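Local structure of hypothetical protein (Staphylococcus aureus subsp. aureus, 2ETS) at residues Q39-F43 with Y44-K48; L89-E92 with C93-R97; L107-V110 with Q111-Q115. The protein is of unknown function but belongs to the bacterial DUF1798 family and folds as a four-helical bundle. All coordinates share one frame; numbering follows the deposited sequence.

Contact 1 of 3, residues Q39-F43 with Y44-K48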
ATOM      1  N   GLN A  39      14.397   0.722 -16.800  1.00 50.27           N
ATOM      2  CA  GLN A  39      15.253   1.596 -16.024  1.00 53.47           C
ATOM      3  C   GLN A  39      14.711   1.749 -14.581  1.00 52.99           C
ATOM      4  O   GLN A  39      13.541   2.111 -14.372  1.00 52.82           O
ATOM      5  CB  GLN A  39      15.375   2.966 -16.718  1.00 53.57           C
ATOM      6  CG  GLN A  39      16.633   3.729 -16.296  1.00 57.77           C
ATOM      7  CD  GLN A  39      16.745   5.073 -16.940  1.00 60.73           C
ATOM      8  OE1 GLN A  39      16.058   5.363 -17.923  1.00 81.73           O
ATOM      9  NE2 GLN A  39      17.628   5.911 -16.409  1.00 68.76           N
ATOM     10  N   ASP A  40      15.550   1.449 -13.592  1.00 51.74           N
ATOM     11  CA  ASP A  40      15.211   1.730 -12.189  1.00 51.61           C
ATOM     12  C   ASP A  40      15.023   3.228 -11.950  1.00 51.65           C
ATOM     13  O   ASP A  40      15.780   4.024 -12.502  1.00 50.49           O
ATOM     14  CB  ASP A  40      16.348   1.287 -11.281  1.00 51.55           C
ATOM     15  CG  ASP A  40      16.501  -0.197 -11.209  1.00 54.04           C
ATOM     16  OD1 ASP A  40      15.548  -0.934 -11.562  1.00 56.93           O
ATOM     17  OD2 ASP A  40      17.603  -0.623 -10.794  1.00 60.97           O
ATOM     18  N   HIS A  41      14.057   3.624 -11.113  1.00 51.21           N
ATOM     19  CA  HIS A  41      13.980   5.035 -10.687  1.00 51.06           C
ATOM     20  C   HIS A  41      15.152   5.363  -9.771  1.00 51.51           C
ATOM     21  O   HIS A  41      15.733   4.477  -9.129  1.00 48.93           O
ATOM     22  CB  HIS A  41      12.695   5.349  -9.937  1.00 51.41           C
ATOM     23  CG  HIS A  41      11.464   5.247 -10.774  1.00 54.75           C
ATOM     24  ND1 HIS A  41      10.259   4.806 -10.273  1.00 56.84           N
ATOM     25  CD2 HIS A  41      11.250   5.525 -12.084  1.00 60.94           C
ATOM     26  CE1 HIS A  41       9.353   4.829 -11.234  1.00 55.90           C
ATOM     27  NE2 HIS A  41       9.930   5.249 -12.344  1.00 54.66           N
ATOM     28  N   ASP A  42      15.490   6.644  -9.704  1.00 52.88           N
ATOM     29  CA  ASP A  42      16.607   7.105  -8.892  1.00 52.57           C
ATOM     30  C   ASP A  42      16.291   6.943  -7.422  1.00 51.13           C
ATOM     31  O   ASP A  42      15.225   7.372  -6.948  1.00 50.71           O
ATOM     32  CB  ASP A  42      16.912   8.572  -9.166  1.00 54.47           C
ATOM     33  CG  ASP A  42      18.064   9.061  -8.320  1.00 61.89           C
ATOM     34  OD1 ASP A  42      19.203   8.635  -8.590  1.00 73.09           O
ATOM     35  OD2 ASP A  42      17.830   9.803  -7.349  1.00 71.48           O
ATOM     36  N   PHE A  43      17.209   6.337  -6.679  1.00 50.19           N
ATOM     37  CA  PHE A  43      16.928   6.065  -5.289  1.00 47.47           C
ATOM     38  C   PHE A  43      16.595   7.329  -4.474  1.00 49.12           C
ATOM     39  O   PHE A  43      15.565   7.364  -3.781  1.00 47.61           O
ATOM     40  CB  PHE A  43      18.063   5.316  -4.618  1.00 47.40           C
ATOM     41  CG  PHE A  43      17.712   4.890  -3.241  1.00 42.93           C
ATOM     42  CD1 PHE A  43      16.793   3.849  -3.044  1.00 47.29           C
ATOM     43  CD2 PHE A  43      18.205   5.556  -2.154  1.00 42.00           C
ATOM     44  CE1 PHE A  43      16.411   3.461  -1.757  1.00 50.81           C
ATOM     45  CE2 PHE A  43      17.842   5.186  -0.846  1.00 44.70           C
ATOM     46  CZ  PHE A  43      16.952   4.136  -0.643  1.00 46.43           C
ATOM     47  N   TYR A  44      17.461   8.349  -4.542  1.00 48.60           N
ATOM     48  CA  TYR A  44      17.342   9.515  -3.651  1.00 49.72           C
ATOM     49  C   TYR A  44      16.342  10.550  -4.143  1.00 51.17           C
ATOM     50  O   TYR A  44      15.700  11.213  -3.333  1.00 52.56           O
ATOM     51  CB  TYR A  44      18.720  10.174  -3.371  1.00 50.56           C
ATOM     52  CG  TYR A  44      19.618   9.271  -2.551  1.00 49.15           C
ATOM     53  CD1 TYR A  44      19.290   8.940  -1.238  1.00 51.40           C
ATOM     54  CD2 TYR A  44      20.760   8.703  -3.102  1.00 49.06           C
ATOM     55  CE1 TYR A  44      20.090   8.074  -0.487  1.00 50.84           C
ATOM     56  CE2 TYR A  44      21.565   7.839  -2.367  1.00 48.11           C
ATOM     57  CZ  TYR A  44      21.230   7.531  -1.063  1.00 47.71           C
ATOM     58  OH  TYR A  44      22.026   6.676  -0.339  1.00 48.19           O
ATOM     59  N   GLN A  45      16.195  10.676  -5.456  1.00 52.73           N
ATOM     60  CA  GLN A  45      15.261  11.630  -6.031  1.00 53.45           C
ATOM     61  C   GLN A  45      13.843  11.127  -6.122  1.00 54.23           C
ATOM     62  O   GLN A  45      12.926  11.939  -6.127  1.00 55.18           O
ATOM     63  CB  GLN A  45      15.721  12.045  -7.429  1.00 56.31           C
ATOM     64  CG  GLN A  45      17.030  12.837  -7.433  1.00 62.95           C
ATOM     65  CD  GLN A  45      16.936  14.099  -6.594  1.00 68.17           C
ATOM     66  OE1 GLN A  45      16.366  15.101  -7.025  1.00 75.36           O
ATOM     67  NE2 GLN A  45      17.483  14.049  -5.380  1.00 68.86           N
ATOM     68  N   THR A  46      13.655   9.804  -6.195  1.00 54.93           N
ATOM     69  CA  THR A  46      12.333   9.214  -6.433  1.00 53.99           C
ATOM     70  C   THR A  46      11.906   8.185  -5.370  1.00 54.89           C
ATOM     71  O   THR A  46      10.838   8.306  -4.796  1.00 56.26           O
ATOM     72  CB  THR A  46      12.262   8.507  -7.810  1.00 53.87           C
ATOM     73  OG1 THR A  46      12.735   9.379  -8.854  1.00 51.11           O
ATOM     74  CG2 THR A  46      10.812   8.043  -8.112  1.00 55.09           C
ATOM     75  N   VAL A  47      12.721   7.168  -5.128  1.00 53.09           N
ATOM     76  CA  VAL A  47      12.322   6.062  -4.241  1.00 55.14           C
ATOM     77  C   VAL A  47      12.209   6.469  -2.766  1.00 54.04           C
ATOM     78  O   VAL A  47      11.204   6.167  -2.121  1.00 56.78           O
ATOM     79  CB  VAL A  47      13.269   4.840  -4.357  1.00 52.94           C
ATOM     80  CG1 VAL A  47      12.747   3.678  -3.512  1.00 58.04           C
ATOM     81  CG2 VAL A  47      13.401   4.424  -5.816  1.00 49.38           C
ATOM     82  N   LYS A  48      13.239   7.107  -2.239  1.00 51.75           N
ATOM     83  CA  LYS A  48      13.244   7.517  -0.843  1.00 54.04           C
ATOM     84  C   LYS A  48      12.065   8.453  -0.522  1.00 53.40           C
ATOM     85  O   LYS A  48      11.269   8.155   0.374  1.00 54.58           O
ATOM     86  CB  LYS A  48      14.589   8.175  -0.464  1.00 56.38           C
ATOM     87  CG  LYS A  48      14.838   8.279   1.041  1.00 55.60           C
ATOM     88  CD  LYS A  48      16.175   8.968   1.349  1.00 57.71           C
ATOM     89  CE  LYS A  48      16.331   9.313   2.871  1.00 55.27           C
ATOM     90  NZ  LYS A  48      16.166  10.789   3.194  1.00 57.68           N
TER
HETATM   91  O   HOH W   1      13.489   8.481 -11.241  1.00 44.82           O
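Asp-42 and Gln-45 meet in a helix N-cap, at the surface where the connection from helix 12-37 enters helix 43-63. The amide of Gln-45 donates to Asp-42 OD2 at 2.6 Å, reaching the oxygen almost end-on along its C-O bond. CG of Asp-42 stands anti to the backbone N (chi1 180°), which folds the carboxylate back over the first turn; the carboxylate would probably also stabilise the positive end of the helix dipole. Asp-42 O is gripped twice, by Thr-46 N at 3.0 Å and Val-47 N at 3.1 Å, the second bond being the straighter. The i to i+5 spacing of that bond, repeated from Lys-48 N to Phe-43 O at 2.8 Å, marks a wider pi-type first turn. A water bridges Asp-42 N, from which it accepts, and Thr-46 OG1. On the outer side the edge of Phe-43 points at the face of Tyr-44 in a T-shaped stack, planes 85° apart, with Phe-43 CD2 3.5 Å above the centre of the tyrosine ring. The same phenylalanine ring lays CD1 against Val-47 CB at 3.9 Å, while His-41 CB rests on the methyl CG2 of Thr-46. His-41 packs on Asn-30 and Val-34 of helix 12-37, and Val-47, which is buried, touches His-94 in the loop that follows helix 76-92.

Contact 2 of 3, residues L89-E92 with C93-R97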
ATOM      1  N   LEU A  89       5.666  -3.106  -1.644  1.00 50.18           N
ATOM      2  CA  LEU A  89       5.242  -2.597  -2.958  1.00 49.03           C
ATOM      3  C   LEU A  89       5.709  -1.182  -3.252  1.00 51.00           C
ATOM      4  O   LEU A  89       5.997  -0.836  -4.420  1.00 52.71           O
ATOM      5  CB  LEU A  89       3.716  -2.591  -3.045  1.00 50.22           C
ATOM      6  CG  LEU A  89       3.018  -3.955  -3.044  1.00 50.56           C
ATOM      7  CD1 LEU A  89       1.522  -3.658  -2.978  1.00 50.15           C
ATOM      8  CD2 LEU A  89       3.375  -4.854  -4.268  1.00 50.78           C
ATOM      9  N   SER A  90       5.726  -0.342  -2.214  1.00 50.17           N
ATOM     10  CA  SER A  90       6.094   1.050  -2.386  1.00 49.12           C
ATOM     11  C   SER A  90       7.567   1.162  -2.821  1.00 50.53           C
ATOM     12  O   SER A  90       7.917   2.088  -3.511  1.00 51.56           O
ATOM     13  CB  SER A  90       5.881   1.833  -1.115  1.00 49.69           C
ATOM     14  OG  SER A  90       6.895   1.553  -0.164  1.00 46.45           O
ATOM     15  N   VAL A  91       8.382   0.162  -2.469  1.00 49.11           N
ATOM     16  CA  VAL A  91       9.777   0.064  -2.906  1.00 51.11           C
ATOM     17  C   VAL A  91       9.935  -0.718  -4.220  1.00 50.51           C
ATOM     18  O   VAL A  91      10.627  -0.269  -5.172  1.00 52.25           O
ATOM     19  CB  VAL A  91      10.632  -0.645  -1.829  1.00 54.21           C
ATOM     20  CG1 VAL A  91      11.964  -1.052  -2.420  1.00 62.40           C
ATOM     21  CG2 VAL A  91      10.843   0.273  -0.679  1.00 57.29           C
ATOM     22  N   GLU A  92       9.252  -1.857  -4.301  1.00 47.15           N
ATOM     23  CA  GLU A  92       9.475  -2.780  -5.410  1.00 49.17           C
ATOM     24  C   GLU A  92       9.030  -2.210  -6.755  1.00 49.96           C
ATOM     25  O   GLU A  92       9.540  -2.617  -7.822  1.00 50.42           O
ATOM     26  CB  GLU A  92       8.812  -4.122  -5.129  1.00 47.60           C
ATOM     27  CG  GLU A  92       9.486  -4.856  -4.010  1.00 56.25           C
ATOM     28  CD  GLU A  92       8.733  -6.107  -3.581  1.00 57.47           C
ATOM     29  OE1 GLU A  92       7.751  -6.508  -4.236  1.00 62.63           O
ATOM     30  OE2 GLU A  92       9.162  -6.689  -2.579  1.00 85.73           O
ATOM     31  N   CYS A  93       8.134  -1.233  -6.707  1.00 50.29           N
ATOM     32  CA  CYS A  93       7.526  -0.730  -7.919  1.00 50.96           C
ATOM     33  C   CYS A  93       8.495   0.172  -8.699  1.00 52.06           C
ATOM     34  O   CYS A  93       8.198   0.609  -9.831  1.00 53.18           O
ATOM     35  CB  CYS A  93       6.212  -0.020  -7.592  1.00 52.07           C
ATOM     36  SG  CYS A  93       6.450   1.585  -6.741  1.00 49.90           S
ATOM     37  N   HIS A  94       9.657   0.417  -8.092  1.00 50.94           N
ATOM     38  CA  HIS A  94      10.659   1.301  -8.660  1.00 49.02           C
ATOM     39  C   HIS A  94      11.828   0.527  -9.256  1.00 49.09           C
ATOM     40  O   HIS A  94      12.786   1.132  -9.725  1.00 47.65           O
ATOM     41  CB  HIS A  94      11.169   2.266  -7.577  1.00 49.18           C
ATOM     42  CG  HIS A  94      10.111   3.167  -7.029  1.00 46.58           C
ATOM     43  ND1 HIS A  94       9.531   4.193  -7.770  1.00 50.60           N
ATOM     44  CD2 HIS A  94       9.540   3.213  -5.803  1.00 49.22           C
ATOM     45  CE1 HIS A  94       8.633   4.807  -7.016  1.00 54.73           C
ATOM     46  NE2 HIS A  94       8.620   4.233  -5.820  1.00 54.74           N
ATOM     47  N   PHE A  95      11.743  -0.806  -9.243  1.00 49.94           N
ATOM     48  CA  PHE A  95      12.845  -1.661  -9.705  1.00 51.70           C
ATOM     49  C   PHE A  95      12.440  -2.510 -10.894  1.00 50.11           C
ATOM     50  O   PHE A  95      11.448  -3.248 -10.825  1.00 50.02           O
ATOM     51  CB  PHE A  95      13.373  -2.540  -8.565  1.00 53.89           C
ATOM     52  CG  PHE A  95      14.175  -1.777  -7.545  1.00 56.63           C
ATOM     53  CD1 PHE A  95      13.542  -1.181  -6.454  1.00 65.51           C
ATOM     54  CD2 PHE A  95      15.543  -1.617  -7.690  1.00 53.25           C
ATOM     55  CE1 PHE A  95      14.244  -0.439  -5.526  1.00 50.76           C
ATOM     56  CE2 PHE A  95      16.274  -0.893  -6.744  1.00 52.02           C
ATOM     57  CZ  PHE A  95      15.618  -0.298  -5.656  1.00 55.88           C
ATOM     58  N   LYS A  96      13.219  -2.407 -11.974  1.00 51.16           N
ATOM     59  CA  LYS A  96      12.948  -3.134 -13.221  1.00 50.60           C
ATOM     60  C   LYS A  96      13.056  -4.614 -13.008  1.00 54.13           C
ATOM     61  O   LYS A  96      12.361  -5.377 -13.673  1.00 54.22           O
ATOM     62  CB  LYS A  96      13.884  -2.715 -14.359  1.00 52.58           C
ATOM     63  CG  LYS A  96      15.387  -3.011 -14.162  1.00 51.09           C
ATOM     64  CD  LYS A  96      16.171  -2.487 -15.361  1.00 52.98           C
ATOM     65  CE  LYS A  96      17.659  -2.762 -15.257  1.00 52.21           C
ATOM     66  NZ  LYS A  96      18.476  -2.033 -16.340  1.00 41.17           N
ATOM     67  N   ARG A  97      13.895  -5.019 -12.051  1.00 53.07           N
ATOM     68  CA  ARG A  97      14.115  -6.424 -11.805  1.00 52.86           C
ATOM     69  C   ARG A  97      12.994  -7.031 -10.948  1.00 53.35           C
ATOM     70  O   ARG A  97      12.903  -8.232 -10.811  1.00 49.60           O
ATOM     71  CB  ARG A  97      15.505  -6.666 -11.188  1.00 54.06           C
TER
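Leu-89 touches Cys-93 through its carbonyl oxygen, which accepts from Cys-93 N at 3.2 Å, the last i to i+4 bond, already bent, before helix 76-92 gives way; the leucine side chain itself packs on Met-27 and Phe-103. Next, Ser-90 offers its carbonyl oxygen to the edge of the His-94 ring, 3.0 Å from CD2, while its own hydroxyl bonds to Glu-87 O. Cys-93 SG, set between its backbone N and carbonyl carbon (chi1 71°), comes within 3.6 Å of the same Ser-90 O and lies over one face of the His-94 ring, offset toward the rim. Val-91 O then takes His-94 N at 3.2 Å, the donor standing above the carbonyl plane, and meets the edge of the Phe-95 ring in plane, 3.3 Å from CD1. Alongside, Val-91 CG1 and Phe-95 CE1 pack at 3.9 Å, the two side chains pointing the same way. Glu-92 O accepts from Phe-95 N at 3.2 Å and also from the hydroxyl of Thr-98. The change from i+4 to i+3 bonding, completed by the type I beta turn of Glu-92 to Phe-95, is typical of a helix C-terminus tightening into an interhelical loop, here within a four-helical bundle.

Contact 3 of 3, residues L107-V110 with Q111-Q115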
ATOM      1  N   LEU A 107       0.155  -7.061  -4.898  1.00 50.70           N
ATOM      2  CA  LEU A 107      -0.783  -5.940  -5.171  1.00 53.17           C
ATOM      3  C   LEU A 107      -2.279  -6.351  -5.131  1.00 51.16           C
ATOM      4  O   LEU A 107      -3.116  -5.656  -4.558  1.00 51.29           O
ATOM      5  CB  LEU A 107      -0.484  -5.315  -6.530  1.00 52.32           C
ATOM      6  CG  LEU A 107      -1.203  -3.984  -6.858  1.00 53.04           C
ATOM      7  CD1 LEU A 107      -0.215  -2.817  -6.916  1.00 54.25           C
ATOM      8  CD2 LEU A 107      -1.932  -4.138  -8.188  1.00 57.83           C
ATOM      9  N   LYS A 108      -2.619  -7.480  -5.719  1.00 51.20           N
ATOM     10  CA  LYS A 108      -4.030  -7.886  -5.738  1.00 54.72           C
ATOM     11  C   LYS A 108      -4.510  -8.179  -4.319  1.00 54.88           C
ATOM     12  O   LYS A 108      -5.608  -7.804  -3.921  1.00 54.09           O
ATOM     13  CB  LYS A 108      -4.230  -9.094  -6.611  1.00 56.27           C
ATOM     14  CG  LYS A 108      -3.802  -8.857  -8.072  1.00 69.61           C
ATOM     15  CD  LYS A 108      -4.698  -7.938  -8.834  1.00 72.83           C
ATOM     16  CE  LYS A 108      -4.519  -8.142 -10.372  1.00 81.45           C
ATOM     17  NZ  LYS A 108      -4.618  -9.575 -10.828  1.00 82.21           N
ATOM     18  N   SER A 109      -3.644  -8.823  -3.553  1.00 52.59           N
ATOM     19  CA  SER A 109      -3.923  -9.147  -2.182  1.00 52.13           C
ATOM     20  C   SER A 109      -4.125  -7.886  -1.338  1.00 52.57           C
ATOM     21  O   SER A 109      -5.034  -7.821  -0.548  1.00 52.33           O
ATOM     22  CB  SER A 109      -2.765 -10.027  -1.638  1.00 55.28           C
ATOM     23  OG  SER A 109      -2.597  -9.856  -0.258  1.00 57.40           O
ATOM     24  N   VAL A 110      -3.259  -6.894  -1.519  1.00 50.22           N
ATOM     25  CA  VAL A 110      -3.390  -5.594  -0.861  1.00 50.89           C
ATOM     26  C   VAL A 110      -4.688  -4.856  -1.252  1.00 50.86           C
ATOM     27  O   VAL A 110      -5.418  -4.373  -0.370  1.00 52.44           O
ATOM     28  CB  VAL A 110      -2.140  -4.732  -1.136  1.00 48.31           C
ATOM     29  CG1 VAL A 110      -2.320  -3.321  -0.711  1.00 53.31           C
ATOM     30  CG2 VAL A 110      -0.929  -5.342  -0.394  1.00 50.72           C
ATOM     31  N   GLN A 111      -5.007  -4.806  -2.543  1.00 47.52           N
ATOM     32  CA  GLN A 111      -6.255  -4.135  -2.976  1.00 49.79           C
ATOM     33  C   GLN A 111      -7.418  -4.899  -2.372  1.00 49.11           C
ATOM     34  O   GLN A 111      -8.395  -4.280  -1.919  1.00 47.49           O
ATOM     35  CB  GLN A 111      -6.386  -4.013  -4.519  1.00 46.47           C
ATOM     36  CG  GLN A 111      -5.188  -3.275  -5.159  1.00 51.65           C
ATOM     37  CD  GLN A 111      -5.180  -3.198  -6.706  1.00 56.77           C
ATOM     38  OE1 GLN A 111      -5.295  -4.228  -7.416  1.00 60.94           O
ATOM     39  NE2 GLN A 111      -5.018  -1.958  -7.233  1.00 58.91           N
ATOM     40  N   TYR A 112      -7.297  -6.233  -2.290  1.00 48.16           N
ATOM     41  CA  TYR A 112      -8.381  -7.010  -1.709  1.00 51.36           C
ATOM     42  C   TYR A 112      -8.627  -6.632  -0.222  1.00 50.28           C
ATOM     43  O   TYR A 112      -9.742  -6.299   0.185  1.00 50.48           O
ATOM     44  CB  TYR A 112      -8.159  -8.517  -1.912  1.00 54.73           C
ATOM     45  CG  TYR A 112      -9.153  -9.337  -1.173  1.00 54.33           C
ATOM     46  CD1 TYR A 112      -8.944  -9.667   0.166  1.00 60.17           C
ATOM     47  CD2 TYR A 112     -10.325  -9.763  -1.787  1.00 58.04           C
ATOM     48  CE1 TYR A 112      -9.885 -10.401   0.876  1.00 63.10           C
ATOM     49  CE2 TYR A 112     -11.272 -10.511  -1.078  1.00 48.56           C
ATOM     50  CZ  TYR A 112     -11.047 -10.812   0.244  1.00 51.74           C
ATOM     51  OH  TYR A 112     -11.981 -11.521   0.962  1.00 57.76           O
ATOM     52  N   ASP A 113      -7.578  -6.637   0.572  1.00 49.51           N
ATOM     53  CA  ASP A 113      -7.681  -6.204   1.961  1.00 51.19           C
ATOM     54  C   ASP A 113      -8.200  -4.778   2.139  1.00 52.89           C
ATOM     55  O   ASP A 113      -9.020  -4.489   3.015  1.00 52.56           O
ATOM     56  CB  ASP A 113      -6.312  -6.288   2.592  1.00 53.75           C
ATOM     57  CG  ASP A 113      -5.881  -7.729   2.872  1.00 57.49           C
ATOM     58  OD1 ASP A 113      -6.745  -8.648   2.856  1.00 54.94           O
ATOM     59  OD2 ASP A 113      -4.669  -7.917   3.127  1.00 58.13           O
ATOM     60  N   LEU A 114      -7.656  -3.873   1.340  1.00 52.58           N
ATOM     61  CA  LEU A 114      -8.048  -2.469   1.395  1.00 51.04           C
ATOM     62  C   LEU A 114      -9.538  -2.269   1.139  1.00 49.45           C
ATOM     63  O   LEU A 114     -10.184  -1.454   1.798  1.00 45.93           O
ATOM     64  CB  LEU A 114      -7.226  -1.662   0.387  1.00 50.53           C
ATOM     65  CG  LEU A 114      -5.763  -1.430   0.797  1.00 52.66           C
ATOM     66  CD1 LEU A 114      -5.057  -0.686  -0.301  1.00 55.20           C
ATOM     67  CD2 LEU A 114      -5.643  -0.641   2.106  1.00 54.27           C
ATOM     68  N   GLN A 115     -10.087  -3.021   0.189  1.00 49.28           N
ATOM     69  CA  GLN A 115     -11.516  -2.940  -0.078  1.00 49.57           C
ATOM     70  C   GLN A 115     -12.351  -3.398   1.106  1.00 49.59           C
ATOM     71  O   GLN A 115     -13.401  -2.808   1.381  1.00 52.14           O
ATOM     72  CB  GLN A 115     -11.900  -3.773  -1.302  1.00 50.80           C
ATOM     73  CG  GLN A 115     -11.581  -3.143  -2.606  1.00 51.17           C
ATOM     74  CD  GLN A 115     -12.331  -1.812  -2.816  1.00 59.84           C
ATOM     75  OE1 GLN A 115     -11.743  -0.849  -3.309  1.00 49.37           O
ATOM     76  NE2 GLN A 115     -13.607  -1.750  -2.397  1.00 49.93           N
TER
HETATM   77  O   HOH W   2      -2.245  -7.891   1.646  1.00 38.04           O
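Gln-111 lies against Leu-107 one turn back on helix 100-120, the two side chains crossing at a slant. Leu-107 CD2 meets the amide end of the glutamine, 3.5 Å from OE1, and Gln-111 CG sits 3.2 Å from Leu-107 O. The glutamine reaches this place because CG is anti to the carbonyl carbon (chi1 -57°) and the chain then runs extended, back toward the start of the helix; the methylene CD of Lys-108 approaches OE1 from the neighbouring position. A second pair, Val-110 and Leu-114, runs side by side and points the same way, with CG1 of the valine 3.8 Å from CD1 of the leucine. Between Ser-109 and Asp-113 the link is a water, 2.8 Å from Ser-109 OG and donating to Asp-113 OD2, which joins two side chains whose nearest oxygens are too far apart to bond directly. Beneath all three pairs runs the regular i to i+4 backbone of an alpha helix: Gln-111 N to Leu-107 O at 2.9 Å, then Tyr-112 to Lys-108, Asp-113 to Ser-109 and Leu-114 to Val-110. Leu-107, Val-110 and Leu-114, spaced three and then four residues apart, form an apolar flank, as expected for a member of a four-helical bundle. That flank turns to two partners: Leu-107 packs on Val-24 and Gln-28 of helix 12-37, while Val-110 touches Val-24 and also settles among Leu-82, Asn-85 and Ile-86 of helix 76-92. The buried carboxylate of Asp-113 is further held by a salt bridge from OD1 to Lys-78 NZ, which would probably favour its charged form, and its side chain touches Met-74. Tyr-112, on the exposed side, packs on Tyr-73 in the loop leading to helix 76-92.

The three contacts follow one another along the chain, at the start of helix 43-63, the end of helix 76-92 and the middle of helix 100-120. Contacts 1 and 2 have centres about 10 Å apart and touch at one end of the bundle: His-41 ND1 and His-94 ND1 are 2.7 Å apart, a probable hydrogen bond, and Asp-40 OD1 probably accepts from Lys-96 N. Two interhelical connections are thereby tied together. Contact 3 lies about 17 Å from contact 2, centre to centre, yet meets it where Leu-89 packs on Leu-107 and Val-110. Contacts 1 and 3, about 25 Å apart between centres, do not touch; contact 2 touches both and so connects the capped start of helix 43-63 with the middle of helix 100-120.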